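Local coordinates for avidin-related protein 4/5 (Gallus gallus, PDB 1Y55) that binds biotin with high affinity as a thermostable, four-chain relative of avidin from chicken, at residues Thr32-Val37 and Ile44-Leu49. The protein carries 1 engineered substitution. Numbering follows the deposited sequence.
Sequences TYLTAV and ITLSPL. With BTN (biotin), chain C.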
ATOM      1  N   THR A  32      18.687   3.480  15.325  1.00  9.27           N
ATOM      2  CA  THR A  32      18.746   4.726  14.566  1.00  9.44           C
ATOM      3  C   THR A  32      18.691   4.419  13.077  1.00  8.93           C
ATOM      4  O   THR A  32      19.036   3.326  12.628  1.00  9.69           O
ATOM      5  CB  THR A  32      20.005   5.532  14.875  1.00 10.59           C
ATOM      6  OG1 THR A  32      21.147   4.767  14.469  1.00 12.57           O
ATOM      7  CG2 THR A  32      20.150   5.836  16.363  1.00 11.92           C
ATOM      8  N   TYR A  33      18.251   5.420  12.330  1.00  8.27           N
ATOM      9  CA  TYR A  33      18.039   5.297  10.900  1.00  7.94           C
ATOM     10  C   TYR A  33      18.607   6.548  10.237  1.00  7.79           C
ATOM     11  O   TYR A  33      18.209   7.656  10.599  1.00  8.20           O
ATOM     12  CB  TYR A  33      16.541   5.160  10.596  1.00  7.98           C
ATOM     13  CG  TYR A  33      16.227   4.533   9.261  1.00  7.62           C
ATOM     14  CD1 TYR A  33      16.347   5.250   8.074  1.00  7.82           C
ATOM     15  CD2 TYR A  33      15.800   3.217   9.176  1.00  7.49           C
ATOM     16  CE1 TYR A  33      16.051   4.668   6.841  1.00  7.29           C
ATOM     17  CE2 TYR A  33      15.504   2.637   7.956  1.00  7.53           C
ATOM     18  CZ  TYR A  33      15.636   3.358   6.792  1.00  7.06           C
ATOM     19  OH  TYR A  33      15.341   2.727   5.609  1.00  7.45           O
ATOM     20  N   LEU A  34      19.520   6.359   9.283  1.00  7.52           N
ATOM     21  CA  LEU A  34      20.079   7.449   8.485  1.00  7.91           C
ATOM     22  C   LEU A  34      19.593   7.234   7.050  1.00  7.12           C
ATOM     23  O   LEU A  34      20.097   6.375   6.327  1.00  7.39           O
ATOM     24  CB  LEU A  34      21.606   7.475   8.560  1.00  8.35           C
ATOM     25  CG  LEU A  34      22.248   8.677   7.884  1.00  8.98           C
ATOM     26  CD1 LEU A  34      21.807   9.987   8.509  1.00 10.66           C
ATOM     27  CD2 LEU A  34      23.758   8.555   7.928  1.00 10.36           C
ATOM     28  N   THR A  35      18.551   7.964   6.673  1.00  7.13           N
ATOM     29  CA  THR A  35      18.022   7.825   5.333  1.00  7.03           C
ATOM     30  C   THR A  35      18.939   8.482   4.309  1.00  7.02           C
ATOM     31  O   THR A  35      19.496   9.551   4.557  1.00  7.67           O
ATOM     32  CB  THR A  35      16.593   8.360   5.218  1.00  7.31           C
ATOM     33  OG1 THR A  35      16.135   8.116   3.876  1.00  7.08           O
ATOM     34  CG2 THR A  35      16.474   9.860   5.528  1.00  7.75           C
ATOM     35  N   ALA A  36      19.090   7.833   3.153  1.00  7.07           N
ATOM     36  CA  ALA A  36      19.862   8.411   2.062  1.00  7.48           C
ATOM     37  C   ALA A  36      19.073   9.475   1.304  1.00  7.74           C
ATOM     38  O   ALA A  36      19.675  10.319   0.625  1.00  9.18           O
ATOM     39  CB  ALA A  36      20.299   7.328   1.102  1.00  8.51           C
ATOM     40  N   VAL A  37      17.741   9.400   1.377  1.00  7.75           N
ATOM     41  CA  VAL A  37      16.829  10.229   0.595  1.00  8.06           C
ATOM     42  C   VAL A  37      15.770  10.840   1.505  1.00  7.87           C
ATOM     43  O   VAL A  37      15.409  10.289   2.551  1.00  8.03           O
ATOM     44  CB  VAL A  37      16.142   9.433  -0.548  1.00  8.17           C
ATOM     45  CG1 VAL A  37      17.177   8.980  -1.576  1.00  9.71           C
ATOM     46  CG2 VAL A  37      15.351   8.239  -0.009  1.00  8.44           C
ATOM     47  N   ILE A  44      18.374  16.210   6.284  1.00 10.09           N
ATOM     48  CA  ILE A  44      18.419  14.886   6.911  1.00  9.34           C
ATOM     49  C   ILE A  44      19.322  14.876   8.137  1.00  9.47           C
ATOM     50  O   ILE A  44      20.460  15.365   8.097  1.00 10.29           O
ATOM     51  CB  ILE A  44      18.906  13.826   5.919  1.00  8.90           C
ATOM     52  CG1 ILE A  44      17.854  13.578   4.834  1.00  8.70           C
ATOM     53  CG2 ILE A  44      19.232  12.513   6.641  1.00  9.22           C
ATOM     54  CD1 ILE A  44      18.387  12.868   3.632  1.00  8.67           C
ATOM     55  N   THR A  45      18.797  14.310   9.217  1.00  9.59           N
ATOM     56  CA  THR A  45      19.564  13.997  10.415  1.00 10.17           C
ATOM     57  C   THR A  45      19.227  12.586  10.869  1.00  9.28           C
ATOM     58  O   THR A  45      18.153  12.048  10.557  1.00  9.70           O
ATOM     59  CB  THR A  45      19.276  14.970  11.564  1.00 10.67           C
ATOM     60  OG1 THR A  45      17.876  14.899  11.898  1.00 11.50           O
ATOM     61  CG2 THR A  45      19.617  16.404  11.163  1.00 11.92           C
ATOM     62  N   LEU A  46      20.147  11.984  11.607  1.00  9.91           N
ATOM     63  CA  LEU A  46      19.949  10.677  12.206  1.00  9.77           C
ATOM     64  C   LEU A  46      18.666  10.675  13.021  1.00  9.62           C
ATOM     65  O   LEU A  46      18.427  11.607  13.796  1.00 10.92           O
ATOM     66  CB  LEU A  46      21.138  10.349  13.101  1.00 10.38           C
ATOM     67  CG  LEU A  46      21.221   8.898  13.593  1.00 10.68           C
ATOM     68  CD1 LEU A  46      21.456   7.939  12.421  1.00 11.02           C
ATOM     69  CD2 LEU A  46      22.308   8.759  14.637  1.00 12.06           C
ATOM     70  N   SER A  47      17.852   9.635  12.874  1.00  8.73           N
ATOM     71  CA  SER A  47      16.529   9.599  13.484  1.00  8.63           C
ATOM     72  C   SER A  47      16.313   8.290  14.230  1.00  8.69           C
ATOM     73  O   SER A  47      16.803   7.235  13.828  1.00  9.42           O
ATOM     74  CB  SER A  47      15.471   9.783  12.409  1.00  9.12           C
ATOM     75  OG  SER A  47      15.565  11.083  11.835  1.00  9.50           O
ATOM     76  N   PRO A  48      15.568   8.338  15.326  1.00  8.73           N
ATOM     77  CA  PRO A  48      15.326   7.133  16.131  1.00  8.85           C
ATOM     78  C   PRO A  48      14.250   6.227  15.559  1.00  8.35           C
ATOM     79  O   PRO A  48      13.305   6.684  14.918  1.00  8.68           O
ATOM     80  CB  PRO A  48      14.890   7.711  17.474  1.00  9.83           C
ATOM     81  CG  PRO A  48      14.169   8.959  17.095  1.00 10.28           C
ATOM     82  CD  PRO A  48      14.959   9.530  15.950  1.00  9.39           C
ATOM     83  N   LEU A  49      14.404   4.940  15.858  1.00  8.69           N
ATOM     84  CA  LEU A  49      13.399   3.934  15.531  1.00  8.59           C
ATOM     85  C   LEU A  49      13.104   3.068  16.752  1.00  8.31           C
ATOM     86  O   LEU A  49      13.928   2.922  17.660  1.00  8.78           O
ATOM     87  CB  LEU A  49      13.816   3.069  14.328  1.00  9.18           C
ATOM     88  CG  LEU A  49      14.986   2.100  14.527  1.00  9.44           C
ATOM     89  CD1 LEU A  49      14.535   0.738  15.060  1.00 10.05           C
ATOM     90  CD2 LEU A  49      15.762   1.909  13.239  1.00 10.35           C
TER
HETATM   91  C11 BTN C 801      11.141  12.791   5.128  1.00 11.83           C
HETATM   92  O11 BTN C 801      11.343  12.803   3.777  1.00 11.81           O
HETATM   93  O12 BTN C 801      10.564  13.781   5.733  1.00 15.93           O
HETATM   94  C10 BTN C 801      11.572  11.664   5.957  1.00  9.87           C
HETATM   95  C9  BTN C 801      12.497  10.681   5.280  1.00  8.45           C
HETATM   96  C8  BTN C 801      11.735   9.587   4.538  1.00  7.82           C
HETATM   97  C7  BTN C 801      12.696   8.592   3.876  1.00  7.17           C
HETATM   98  C2  BTN C 801      11.977   7.356   3.267  1.00  7.07           C
HETATM   99  S1  BTN C 801      11.301   6.221   4.443  1.00  6.92           S
HETATM  100  C6  BTN C 801      10.959   5.086   3.085  1.00  7.08           C
HETATM  101  C5  BTN C 801      12.193   5.145   2.188  1.00  6.73           C
HETATM  102  N1  BTN C 801      13.243   4.231   2.597  1.00  7.09           N
HETATM  103  C3  BTN C 801      14.321   4.894   2.981  1.00  6.56           C
HETATM  104  O3  BTN C 801      15.422   4.299   3.409  1.00  6.97           O
HETATM  105  N2  BTN C 801      14.164   6.198   2.882  1.00  6.60           N
HETATM  106  C4  BTN C 801      12.859   6.525   2.328  1.00  6.73           C
HETATM  107  O   HOH W   1      17.665   9.807   8.866  1.00  8.36           O
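The Y33 ring has L49 CD2 at its edge and biotin O3 at the opposite end, in the ring plane, where Y33 OH donates a 2.7 Å hydrogen bond to this ureido oxygen; the F77 ring meets that of Y33 with planes at about 30°, the W68 ring roughly perpendicular. This is the biotin-binding end of the avidin β-barrel, where strand 28-34 runs into the connection from which its antiparallel neighbour 47-53 emerges. Y33 and S47 form a hydrogen-bonded pair (Y33 N to S47 O 2.8 Å, S47 N to Y33 O 3.0 Å); T32 faces P48 in the next, non-hydrogen-bonded one. Past L34 and ahead of L46 the segments part, linked by one water that donates to Y33 O and T45 O and accepts from T35 N. Outside, L46 CD1 lies 3.7 Å from T32 CB and against L34 CB. The I44 and T35 side chains cross at about a right angle, I44 CD1 3.6 Å from T35 O. S47 OG donates to T45 O from above the carbonyl plane and accepts from N69 N. T35 OG1, anti to the backbone N (chi1 -177°), donates to V37 O in the carbonyl plane and accepts biotin N2-H at 2.9 Å, nearly straight (174°).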